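Local coordinates for pyridoxamine 5'-phosphate oxidase-related, FMN-binding protein (PDB 6VNA), which probably degrades c-type heme as a noncanonical heme oxygenase, and belongs to the FMN-binding pyridoxamine 5'-phosphate oxidase family, at residues R18-A23 / I78-A83; A27-L32 / T42-Q47; D51-A56 / I133-G138; A91-L96 / G138-G143. All coordinates share one frame; numbering follows the deposited sequence.

Contact 1. Residues R18-A23 / I78-A83; sequences RQLLEA and IAAEAA
Leu-21 and Ile-78 meet through their outermost methyls, with Leu-21 CD2 only 3.4 Å from Ile-78 CD1. This is tighter than ordinary van der Waals contact. The two side chains cross at about a right angle, so the touch is confined to these branch ends. The other branch of Ile-78 faces the helix backbone. Its CG2 lies anti to the backbone N and comes within 3.9 Å of Leu-20 O. Leu-20 itself reaches further along the other segment, where its CD2 packs 4.1 Å from Ala-80 CB.

A water bridges the two backbones beside these carbons. It donates to Leu-20 O at 2.8 Å and to Ala-79 O at 3.1 Å. Two carbonyls that cannot bond each other are thus both given a proton donor. The same Leu-20 O also takes a weak bond from Ala-23 N, near the C-terminal end of the helix. Beyond it, the Glu-81 carboxylate turns back toward the helix end. Its OE2 accepts from the backbone N of Arg-25.

The contact packs the N-terminal helix 11-23 on the split barrel expected of this FMN-binding family, at the end of strand 73-79. Leu-93 of strand 92-101 touches both leucines, and Ile-95 touches Leu-21 and Ile-78. Ala-79, pointing away from the helix, packs on Arg-43 of the second subunit.

Contact 2. Residues A27-L32 / T42-Q47; sequences ASLGTL and TRIALQ
Leu-29 and Ile-44 cross obliquely on one face of a beta hairpin. Ile-44 CD1 is 3.9 Å from Leu-29 CB, while Ile-44 CG2 meets Leu-29 CD2 at 4.0 Å. Ile-44 CG1 sits between its own backbone N and carbonyl carbon (chi1 61°). This turns it toward the first strand, 3.6 Å from Ala-27 O. Ala-27 CB fills the next place on this face and touches Leu-46 CD2 at 3.7 Å. Cutting Ile-44 back to an alanine is likely to open a gap beside Leu-29 CB and CD2 and leave that leucine freer to turn.

Four backbone bonds join the antiparallel strands, two for the pair Ala-27 and Ile-44 and two for Leu-29 and Thr-42. At the far end a water donates to Leu-29 O and also bonds Thr-31 OG1 and Thr-42 OG1. Ser-28 and Arg-43 point to the opposite face. There Ser-28 OG bonds Ser-28 OG of the second subunit, and Arg-43 NH1 bonds Ala-87 O of that subunit.

The hairpin is part of the wall of the split barrel expected of this FMN-binding family. Strand 73-79 pairs with strand 26-32, strand 54-59 pairs with strand 39-48, and His-64 of helix 63-70 touches Leu-29.

Contact 3. Residues D51-A56 / I133-G138; sequences DGVPLA and IEPVSG
The Pro-54 ring is packed against the peptide carbonyl of Ile-133, in the part of the antiparallel split barrel where strand 54-59 pairs with strand 128-135. Ile-133 O lies against the ring, 3.5 Å from both Pro-54 CG and Pro-54 CD. At the CD corner this ring meets a second proline ring, with Pro-54 CD 4.2 Å from Pro-135 CD. The two rings come together at these carbons and do not stack. Leu-76 of strand 73-79 also touches Pro-54.

The flat carboxylates lie away from the rings. Glu-134 turns its acid group to Arg-98 in a salt bridge. Asp-51 OD2 makes a salt bridge with Arg-132, while its OD1 takes a weak bond from Val-53 N within the turn.

Further packing contacts lie at both ends. Val-53 CG1 is anti to the backbone N (chi1 168°), which lays this methyl 3.9 Å from Ile-133 O. At the other end Ala-56 CB touches Ile-133 CD1 at 3.9 Å. Leu-156 of helix 152-156 packs on Val-53 and Pro-135.

Past Pro-135 the chain turns a corner. Val-136 and Ser-137 both face Leu-96 in a classic beta bulge, and the chain goes on into strand 137-141. Across the contact itself Ile-133 N donates to Pro-54 O at 3.0 Å. The bond is straight at hydrogen (168°), but the donor stands 40° above the carbonyl plane.

Contact 4. Residues A91-L96 / G138-G143; sequences ARLSIL and GLLNAG
Strands 92-101 and 137-141 form an antiparallel pair here, on the branch where strand 137-141 continues the sheet of the split barrel. Four backbone bonds link Arg-92 with Asn-141 and Ser-94 with Leu-139. The shortest runs from Leu-139 N to Ser-94 O at 2.7 Å.

The main side-chain contact is a stack. The Arg-92 and Asn-141 side chains run alongside each other, and the guanidinium stacks on the amide with 26° between the planes. Asn-141 ND2 sits over one guanidinium face, offset toward the rim and 3.2 Å from Arg-92 NH2. Both atoms are donors, so they are not bonded. The amide is fixed from its other end: Asn-141 OD1 accepts from Gly-143 N at 3.0 Å, closing an Asx turn. Arg-92 CG stands between the backbone N and the carbonyl carbon (chi1 57°), which brings it 3.9 Å from Asn-141 CB. Arg-92 NH1 bonds Met-88 O and His-90 O. A leucine in place of Arg-92 would probably leave these two carbonyls without their donor and the amide without its stacked partner.

On the same face Ser-94 OG bonds Val-41 O of the second subunit. Leu-93 and Leu-140 point to the other face, toward helix 11-23, and Leu-93 CD1 lies 3.5 Å from Leu-139 O. At the far end Gly-138 CA makes a CA-H...O contact of 3.1 Å with Ser-94 O.

Overall arrangement
Helix 11-23 opens contact 1, which closes when the chain reaches the end of strand 73-79. Contact 2 is a short hairpin loop nested inside it. Contact 3 opens after the hairpin, still inside the loop of contact 1, but closes only at 133-138, so contacts 1 and 3 cross. Contact 4 follows contact 1 in series and crosses contact 3, with which it shares Gly-138. Contacts 2 and 3 are two strand pairings of the barrel, joined by Gln-47 O and Leu-55 N. Contact 1 sets the N-terminal helix on this barrel. Contact 4 adds the later strand 137-141. Contacts 1, 2 and 4 also touch the second subunit, contact 1 through one residue.

Contact 1. Residues R18-A23 / I78-A83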
loop_
_atom_site.group_PDB
_atom_site.type_symbol
_atom_site.label_atom_id
_atom_site.label_comp_id
_atom_site.label_asym_id
_atom_site.label_seq_id
_atom_site.Cartn_x
_atom_site.Cartn_y
_atom_site.Cartn_z
ATOM N N ARG A 18 -0.894 3.649 -17.182
ATOM C CA ARG A 18 -1.197 5.100 -17.279
ATOM C C ARG A 18 -2.673 5.349 -16.966
ATOM O O ARG A 18 -2.974 6.420 -16.361
ATOM C CB ARG A 18 -0.853 5.620 -18.676
ATOM C CG ARG A 18 0.623 5.502 -19.019
ATOM C CD ARG A 18 1.007 6.390 -20.187
ATOM N NE ARG A 18 2.414 6.196 -20.530
ATOM C CZ ARG A 18 2.879 5.348 -21.443
ATOM N NH1 ARG A 18 2.053 4.585 -22.144
ATOM N NH2 ARG A 18 4.183 5.269 -21.651
ATOM N N GLN A 19 -3.558 4.423 -17.380
ATOM C CA GLN A 19 -5.031 4.562 -17.207
ATOM C C GLN A 19 -5.367 4.420 -15.714
ATOM O O GLN A 19 -6.233 5.208 -15.228
ATOM C CB GLN A 19 -5.801 3.546 -18.068
ATOM C CG GLN A 19 -5.896 3.927 -19.543
ATOM C CD GLN A 19 -6.338 2.819 -20.481
ATOM O OE1 GLN A 19 -6.065 1.640 -20.293
ATOM N NE2 GLN A 19 -7.024 3.201 -21.543
ATOM N N LEU A 20 -4.728 3.463 -15.027
ATOM C CA LEU A 20 -4.854 3.272 -13.558
ATOM C C LEU A 20 -4.452 4.559 -12.833
ATOM O O LEU A 20 -5.203 4.997 -11.909
ATOM C CB LEU A 20 -3.995 2.088 -13.095
ATOM C CG LEU A 20 -4.561 0.715 -13.452
ATOM C CD1 LEU A 20 -3.669 -0.411 -12.969
ATOM C CD2 LEU A 20 -5.962 0.553 -12.875
ATOM N N LEU A 21 -3.330 5.167 -13.212
ATOM C CA LEU A 21 -2.867 6.400 -12.523
ATOM C C LEU A 21 -3.854 7.553 -12.781
ATOM O O LEU A 21 -4.156 8.282 -11.813
ATOM C CB LEU A 21 -1.436 6.732 -12.957
ATOM C CG LEU A 21 -0.359 5.877 -12.284
ATOM C CD1 LEU A 21 0.911 5.817 -13.122
ATOM C CD2 LEU A 21 -0.052 6.410 -10.906
ATOM N N GLU A 22 -4.379 7.693 -14.005
ATOM C CA GLU A 22 -5.366 8.759 -14.361
ATOM C C GLU A 22 -6.650 8.587 -13.546
ATOM O O GLU A 22 -7.227 9.609 -13.133
ATOM C CB GLU A 22 -5.646 8.748 -15.864
ATOM C CG GLU A 22 -6.786 9.668 -16.293
ATOM C CD GLU A 22 -6.592 11.146 -15.988
ATOM O OE1 GLU A 22 -5.437 11.618 -16.079
ATOM O OE2 GLU A 22 -7.603 11.822 -15.655
ATOM N N ALA A 23 -7.062 7.344 -13.265
ATOM C CA ALA A 23 -8.325 7.030 -12.547
ATOM C C ALA A 23 -8.149 7.074 -11.020
ATOM O O ALA A 23 -9.166 7.166 -10.329
ATOM C CB ALA A 23 -8.832 5.686 -13.004
ATOM N N ILE A 78 -1.707 0.939 -6.470
ATOM C CA ILE A 78 -2.868 1.633 -7.098
ATOM C C ILE A 78 -3.733 0.558 -7.759
ATOM O O ILE A 78 -3.254 -0.154 -8.637
ATOM C CB ILE A 78 -2.341 2.714 -8.055
ATOM C CG1 ILE A 78 -1.484 3.715 -7.282
ATOM C CG2 ILE A 78 -3.469 3.386 -8.818
ATOM C CD1 ILE A 78 -0.619 4.574 -8.156
ATOM N N ALA A 79 -4.942 0.372 -7.270
ATOM C CA ALA A 79 -5.907 -0.609 -7.801
ATOM C C ALA A 79 -7.049 0.175 -8.438
ATOM O O ALA A 79 -7.162 1.386 -8.190
ATOM C CB ALA A 79 -6.372 -1.541 -6.705
ATOM N N ALA A 80 -7.797 -0.498 -9.308
ATOM C CA ALA A 80 -9.046 -0.004 -9.919
ATOM C C ALA A 80 -10.129 0.018 -8.834
ATOM O O ALA A 80 -10.539 -1.072 -8.383
ATOM C CB ALA A 80 -9.392 -0.907 -11.073
ATOM N N GLU A 81 -10.554 1.206 -8.407
ATOM C CA GLU A 81 -11.462 1.372 -7.240
ATOM C C GLU A 81 -12.852 0.819 -7.618
ATOM O O GLU A 81 -13.509 0.221 -6.738
ATOM C CB GLU A 81 -11.426 2.831 -6.751
ATOM C CG GLU A 81 -10.123 3.196 -5.997
ATOM C CD GLU A 81 -9.655 4.663 -6.029
ATOM O OE1 GLU A 81 -10.271 5.516 -5.328
ATOM O OE2 GLU A 81 -8.650 4.966 -6.740
ATOM N N ALA A 82 -13.241 0.919 -8.895
ATOM C CA ALA A 82 -14.577 0.540 -9.415
ATOM C C ALA A 82 -14.657 -0.964 -9.739
ATOM O O ALA A 82 -15.766 -1.459 -9.934
ATOM C CB ALA A 82 -14.919 1.409 -10.604
ATOM N N ALA A 83 -13.547 -1.693 -9.800
ATOM C CA ALA A 83 -13.560 -3.135 -10.153
ATOM C C ALA A 83 -14.589 -3.862 -9.283
ATOM O O ALA A 83 -14.751 -3.470 -8.126
ATOM C CB ALA A 83 -12.201 -3.757 -9.998
HETATM O O HOH W 1 -7.011 3.606 -10.309
#

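Contact 2. Residues A27-L32 / T42-Q47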
loop_
_atom_site.group_PDB
_atom_site.type_symbol
_atom_site.label_atom_id
_atom_site.label_comp_id
_atom_site.label_asym_id
_atom_site.label_seq_id
_atom_site.Cartn_x
_atom_site.Cartn_y
_atom_site.Cartn_z
ATOM N N ALA A 27 -4.805 5.316 -2.615
ATOM C CA ALA A 27 -3.778 4.271 -2.754
ATOM C C ALA A 27 -3.394 3.692 -1.393
ATOM O O ALA A 27 -3.730 4.303 -0.342
ATOM C CB ALA A 27 -2.567 4.851 -3.434
ATOM N N SER A 28 -2.676 2.571 -1.428
ATOM C CA SER A 28 -1.890 2.071 -0.282
ATOM C C SER A 28 -0.483 2.665 -0.388
ATOM O O SER A 28 0.170 2.434 -1.418
ATOM C CB SER A 28 -1.852 0.571 -0.256
ATOM O OG SER A 28 -3.147 0.042 -0.167
ATOM N N LEU A 29 -0.036 3.412 0.616
ATOM C CA LEU A 29 1.341 3.988 0.627
ATOM C C LEU A 29 2.209 3.153 1.572
ATOM O O LEU A 29 1.770 2.862 2.719
ATOM C CB LEU A 29 1.278 5.449 1.060
ATOM C CG LEU A 29 2.616 6.101 1.410
ATOM C CD1 LEU A 29 3.436 6.415 0.160
ATOM C CD2 LEU A 29 2.371 7.361 2.217
ATOM N N GLY A 30 3.342 2.696 1.065
ATOM C CA GLY A 30 4.414 2.104 1.877
ATOM C C GLY A 30 5.444 3.144 2.300
ATOM O O GLY A 30 6.006 3.859 1.413
ATOM N N THR A 31 5.703 3.228 3.602
ATOM C CA THR A 31 6.847 3.990 4.169
ATOM C C THR A 31 7.689 3.108 5.102
ATOM O O THR A 31 7.224 2.018 5.546
ATOM C CB THR A 31 6.374 5.266 4.858
ATOM O OG1 THR A 31 5.443 4.968 5.903
ATOM C CG2 THR A 31 5.792 6.238 3.851
ATOM N N LEU A 32 8.907 3.563 5.384
ATOM C CA LEU A 32 9.818 2.860 6.319
ATOM C C LEU A 32 9.567 3.402 7.722
ATOM O O LEU A 32 9.709 4.612 7.913
ATOM C CB LEU A 32 11.263 3.043 5.842
ATOM C CG LEU A 32 11.579 2.389 4.497
ATOM C CD1 LEU A 32 12.977 2.716 4.054
ATOM C CD2 LEU A 32 11.398 0.889 4.537
ATOM N N THR A 42 -0.258 2.336 4.807
ATOM C CA THR A 42 -1.399 3.214 5.166
ATOM C C THR A 42 -2.167 3.609 3.893
ATOM O O THR A 42 -1.584 3.654 2.806
ATOM C CB THR A 42 -0.949 4.474 5.916
ATOM O OG1 THR A 42 -0.090 5.225 5.058
ATOM C CG2 THR A 42 -0.220 4.195 7.209
ATOM N N ARG A 43 -3.448 3.917 4.045
ATOM C CA ARG A 43 -4.329 4.339 2.934
ATOM C C ARG A 43 -4.263 5.857 2.825
ATOM O O ARG A 43 -4.446 6.506 3.855
ATOM C CB ARG A 43 -5.776 3.892 3.160
ATOM C CG ARG A 43 -6.687 4.293 2.013
ATOM C CD ARG A 43 -8.063 3.726 2.190
ATOM N NE ARG A 43 -8.153 2.354 1.736
ATOM C CZ ARG A 43 -9.198 1.558 1.949
ATOM N NH1 ARG A 43 -10.245 2.001 2.625
ATOM N NH2 ARG A 43 -9.194 0.322 1.473
ATOM N N ILE A 44 -4.067 6.371 1.616
ATOM C CA ILE A 44 -3.921 7.831 1.352
ATOM C C ILE A 44 -4.780 8.289 0.166
ATOM O O ILE A 44 -5.042 7.498 -0.749
ATOM C CB ILE A 44 -2.447 8.176 1.078
ATOM C CG1 ILE A 44 -1.905 7.435 -0.148
ATOM C CG2 ILE A 44 -1.606 7.924 2.317
ATOM C CD1 ILE A 44 -0.806 8.176 -0.873
ATOM N N ALA A 45 -5.138 9.563 0.167
ATOM C CA ALA A 45 -5.655 10.270 -1.023
ATOM C C ALA A 45 -4.472 10.436 -1.972
ATOM O O ALA A 45 -3.393 10.842 -1.517
ATOM C CB ALA A 45 -6.285 11.588 -0.645
ATOM N N LEU A 46 -4.637 9.990 -3.203
ATOM C CA LEU A 46 -3.582 10.041 -4.236
ATOM C C LEU A 46 -4.213 10.284 -5.606
ATOM O O LEU A 46 -5.109 9.525 -5.998
ATOM C CB LEU A 46 -2.805 8.728 -4.278
ATOM C CG LEU A 46 -1.703 8.735 -5.337
ATOM C CD1 LEU A 46 -0.393 9.243 -4.738
ATOM C CD2 LEU A 46 -1.532 7.370 -5.956
ATOM N N GLN A 47 -3.709 11.294 -6.302
ATOM C CA GLN A 47 -4.003 11.604 -7.717
ATOM C C GLN A 47 -2.662 11.749 -8.441
ATOM O O GLN A 47 -1.638 11.411 -7.835
ATOM C CB GLN A 47 -4.851 12.871 -7.760
ATOM C CG GLN A 47 -6.144 12.752 -6.972
ATOM C CD GLN A 47 -6.980 14.004 -7.086
ATOM O OE1 GLN A 47 -6.817 14.802 -8.005
ATOM N NE2 GLN A 47 -7.844 14.219 -6.116
HETATM O O HOH W 2 2.653 4.430 5.249
#

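Contact 3. Residues D51-A56 / I133-G138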
loop_
_atom_site.group_PDB
_atom_site.type_symbol
_atom_site.label_atom_id
_atom_site.label_comp_id
_atom_site.label_asym_id
_atom_site.label_seq_id
_atom_site.Cartn_x
_atom_site.Cartn_y
_atom_site.Cartn_z
ATOM N N ASP A 51 2.012 16.587 -15.157
ATOM C CA ASP A 51 2.982 15.675 -15.829
ATOM C C ASP A 51 2.670 14.196 -15.536
ATOM O O ASP A 51 3.458 13.335 -15.992
ATOM C CB ASP A 51 4.423 16.000 -15.424
ATOM C CG ASP A 51 4.743 15.823 -13.945
ATOM O OD1 ASP A 51 3.794 15.737 -13.127
ATOM O OD2 ASP A 51 5.950 15.779 -13.614
ATOM N N GLY A 52 1.599 13.894 -14.793
ATOM C CA GLY A 52 1.113 12.513 -14.571
ATOM C C GLY A 52 1.913 11.766 -13.513
ATOM O O GLY A 52 1.881 10.510 -13.498
ATOM N N VAL A 53 2.612 12.511 -12.659
ATOM C CA VAL A 53 3.461 11.987 -11.551
ATOM C C VAL A 53 2.557 11.834 -10.337
ATOM O O VAL A 53 1.813 12.763 -10.005
ATOM C CB VAL A 53 4.647 12.935 -11.277
ATOM C CG1 VAL A 53 5.379 12.608 -9.979
ATOM C CG2 VAL A 53 5.613 12.944 -12.453
ATOM N N PRO A 54 2.576 10.661 -9.663
ATOM C CA PRO A 54 1.757 10.445 -8.474
ATOM C C PRO A 54 1.906 11.592 -7.471
ATOM O O PRO A 54 2.992 12.086 -7.275
ATOM C CB PRO A 54 2.307 9.159 -7.857
ATOM C CG PRO A 54 2.921 8.427 -9.033
ATOM C CD PRO A 54 3.404 9.504 -9.996
ATOM N N LEU A 55 0.798 12.024 -6.893
ATOM C CA LEU A 55 0.751 13.187 -5.981
ATOM C C LEU A 55 -0.111 12.785 -4.798
ATOM O O LEU A 55 -1.271 12.469 -5.032
ATOM C CB LEU A 55 0.138 14.371 -6.730
ATOM C CG LEU A 55 -0.046 15.660 -5.934
ATOM C CD1 LEU A 55 1.300 16.283 -5.588
ATOM C CD2 LEU A 55 -0.910 16.642 -6.724
ATOM N N ALA A 56 0.462 12.776 -3.600
ATOM C CA ALA A 56 -0.183 12.301 -2.361
ATOM C C ALA A 56 -0.581 13.538 -1.564
ATOM O O ALA A 56 0.073 14.575 -1.727
ATOM C CB ALA A 56 0.777 11.396 -1.621
ATOM N N ILE A 133 5.444 11.679 -5.583
ATOM C CA ILE A 133 6.169 10.390 -5.422
ATOM C C ILE A 133 6.719 10.039 -6.793
ATOM O O ILE A 133 5.951 9.518 -7.623
ATOM C CB ILE A 133 5.270 9.311 -4.790
ATOM C CG1 ILE A 133 4.805 9.770 -3.408
ATOM C CG2 ILE A 133 6.000 7.981 -4.698
ATOM C CD1 ILE A 133 3.623 9.041 -2.891
ATOM N N GLU A 134 7.986 10.395 -7.021
ATOM C CA GLU A 134 8.663 10.287 -8.331
ATOM C C GLU A 134 9.029 8.829 -8.547
ATOM O O GLU A 134 9.736 8.243 -7.740
ATOM C CB GLU A 134 9.888 11.190 -8.389
ATOM C CG GLU A 134 9.544 12.666 -8.318
ATOM C CD GLU A 134 10.745 13.578 -8.119
ATOM O OE1 GLU A 134 11.863 13.044 -7.956
ATOM O OE2 GLU A 134 10.557 14.820 -8.121
ATOM N N PRO A 135 8.502 8.182 -9.603
ATOM C CA PRO A 135 8.754 6.764 -9.812
ATOM C C PRO A 135 10.172 6.475 -10.303
ATOM O O PRO A 135 10.680 7.204 -11.118
ATOM C CB PRO A 135 7.702 6.337 -10.853
ATOM C CG PRO A 135 7.319 7.622 -11.561
ATOM C CD PRO A 135 7.518 8.731 -10.552
ATOM N N VAL A 136 10.722 5.387 -9.781
ATOM C CA VAL A 136 11.959 4.710 -10.243
ATOM C C VAL A 136 11.551 3.483 -11.066
ATOM O O VAL A 136 12.051 3.358 -12.196
ATOM C CB VAL A 136 12.833 4.323 -9.029
ATOM C CG1 VAL A 136 14.022 3.471 -9.419
ATOM C CG2 VAL A 136 13.283 5.545 -8.251
ATOM N N SER A 137 10.693 2.610 -10.508
ATOM C CA SER A 137 10.248 1.336 -11.133
ATOM C C SER A 137 8.782 0.990 -10.784
ATOM O O SER A 137 8.182 1.620 -9.884
ATOM C CB SER A 137 11.185 0.219 -10.754
ATOM O OG SER A 137 10.875 -0.287 -9.466
ATOM N N GLY A 138 8.216 0.013 -11.490
ATOM C CA GLY A 138 6.796 -0.368 -11.397
ATOM C C GLY A 138 6.567 -1.848 -11.640
ATOM O O GLY A 138 7.286 -2.451 -12.457
#

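Contact 4. Residues A91-L96 / G138-G143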
loop_
_atom_site.group_PDB
_atom_site.type_symbol
_atom_site.label_atom_id
_atom_site.label_comp_id
_atom_site.label_asym_id
_atom_site.label_seq_id
_atom_site.Cartn_x
_atom_site.Cartn_y
_atom_site.Cartn_z
ATOM N N ALA A 91 -7.104 -5.170 -11.646
ATOM C CA ALA A 91 -5.832 -4.643 -12.180
ATOM C C ALA A 91 -5.210 -3.766 -11.091
ATOM O O ALA A 91 -5.969 -3.026 -10.387
ATOM C CB ALA A 91 -6.060 -3.878 -13.464
ATOM N N ARG A 92 -3.889 -3.809 -10.957
ATOM C CA ARG A 92 -3.192 -3.060 -9.884
ATOM C C ARG A 92 -1.726 -2.843 -10.225
ATOM O O ARG A 92 -1.056 -3.747 -10.788
ATOM C CB ARG A 92 -3.288 -3.824 -8.570
ATOM C CG ARG A 92 -2.719 -5.226 -8.675
ATOM C CD ARG A 92 -3.633 -6.138 -7.900
ATOM N NE ARG A 92 -3.053 -7.445 -7.651
ATOM C CZ ARG A 92 -3.564 -8.599 -8.027
ATOM N NH1 ARG A 92 -4.684 -8.669 -8.739
ATOM N NH2 ARG A 92 -2.916 -9.698 -7.697
ATOM N N LEU A 93 -1.255 -1.663 -9.870
ATOM C CA LEU A 93 0.098 -1.173 -10.216
ATOM C C LEU A 93 0.851 -0.915 -8.908
ATOM O O LEU A 93 0.268 -0.204 -8.033
ATOM C CB LEU A 93 -0.079 0.109 -11.038
ATOM C CG LEU A 93 1.231 0.810 -11.359
ATOM C CD1 LEU A 93 2.094 -0.087 -12.237
ATOM C CD2 LEU A 93 0.966 2.168 -12.005
ATOM N N SER A 94 2.032 -1.523 -8.756
ATOM C CA SER A 94 2.994 -1.286 -7.643
ATOM C C SER A 94 4.051 -0.320 -8.149
ATOM O O SER A 94 4.718 -0.663 -9.134
ATOM C CB SER A 94 3.691 -2.531 -7.176
ATOM O OG SER A 94 2.794 -3.415 -6.540
ATOM N N ILE A 95 4.227 0.808 -7.479
ATOM C CA ILE A 95 5.325 1.751 -7.815
ATOM C C ILE A 95 6.321 1.796 -6.658
ATOM O O ILE A 95 5.877 1.799 -5.518
ATOM C CB ILE A 95 4.734 3.124 -8.140
ATOM C CG1 ILE A 95 3.880 3.019 -9.399
ATOM C CG2 ILE A 95 5.825 4.175 -8.258
ATOM C CD1 ILE A 95 3.184 4.298 -9.747
ATOM N N LEU A 96 7.612 1.778 -6.993
ATOM C CA LEU A 96 8.751 2.132 -6.108
ATOM C C LEU A 96 9.164 3.558 -6.484
ATOM O O LEU A 96 9.393 3.796 -7.664
ATOM C CB LEU A 96 9.912 1.154 -6.316
ATOM C CG LEU A 96 9.674 -0.326 -5.996
ATOM C CD1 LEU A 96 10.944 -1.135 -6.215
ATOM C CD2 LEU A 96 9.179 -0.544 -4.579
ATOM N N GLY A 138 8.216 0.013 -11.490
ATOM C CA GLY A 138 6.796 -0.368 -11.397
ATOM C C GLY A 138 6.567 -1.848 -11.640
ATOM O O GLY A 138 7.286 -2.451 -12.457
ATOM N N LEU A 139 5.566 -2.418 -10.982
ATOM C CA LEU A 139 5.073 -3.791 -11.264
ATOM C C LEU A 139 3.588 -3.710 -11.660
ATOM O O LEU A 139 2.776 -3.214 -10.854
ATOM C CB LEU A 139 5.303 -4.630 -10.004
ATOM C CG LEU A 139 5.677 -6.093 -10.218
ATOM C CD1 LEU A 139 6.703 -6.255 -11.332
ATOM C CD2 LEU A 139 6.200 -6.703 -8.927
ATOM N N LEU A 140 3.233 -4.098 -12.882
ATOM C CA LEU A 140 1.811 -4.101 -13.321
ATOM C C LEU A 140 1.273 -5.514 -13.175
ATOM O O LEU A 140 1.852 -6.436 -13.776
ATOM C CB LEU A 140 1.637 -3.648 -14.776
ATOM C CG LEU A 140 0.189 -3.654 -15.288
ATOM C CD1 LEU A 140 -0.718 -2.742 -14.453
ATOM C CD2 LEU A 140 0.128 -3.228 -16.747
ATOM N N ASN A 141 0.158 -5.657 -12.475
ATOM C CA ASN A 141 -0.579 -6.940 -12.438
ATOM C C ASN A 141 -1.964 -6.691 -13.056
ATOM O O ASN A 141 -2.734 -5.936 -12.468
ATOM C CB ASN A 141 -0.570 -7.505 -11.027
ATOM C CG ASN A 141 -1.227 -8.857 -10.999
ATOM O OD1 ASN A 141 -2.154 -9.102 -11.777
ATOM N ND2 ASN A 141 -0.766 -9.722 -10.109
ATOM N N ALA A 142 -2.249 -7.296 -14.211
ATOM C CA ALA A 142 -3.428 -7.011 -15.071
ATOM C C ALA A 142 -4.676 -7.705 -14.522
ATOM O O ALA A 142 -5.786 -7.340 -14.963
ATOM C CB ALA A 142 -3.174 -7.446 -16.492
ATOM N N GLY A 143 -4.493 -8.657 -13.605
ATOM C CA GLY A 143 -5.595 -9.361 -12.924
ATOM C C GLY A 143 -5.483 -10.856 -13.108
ATOM O O GLY A 143 -6.203 -11.579 -12.408
#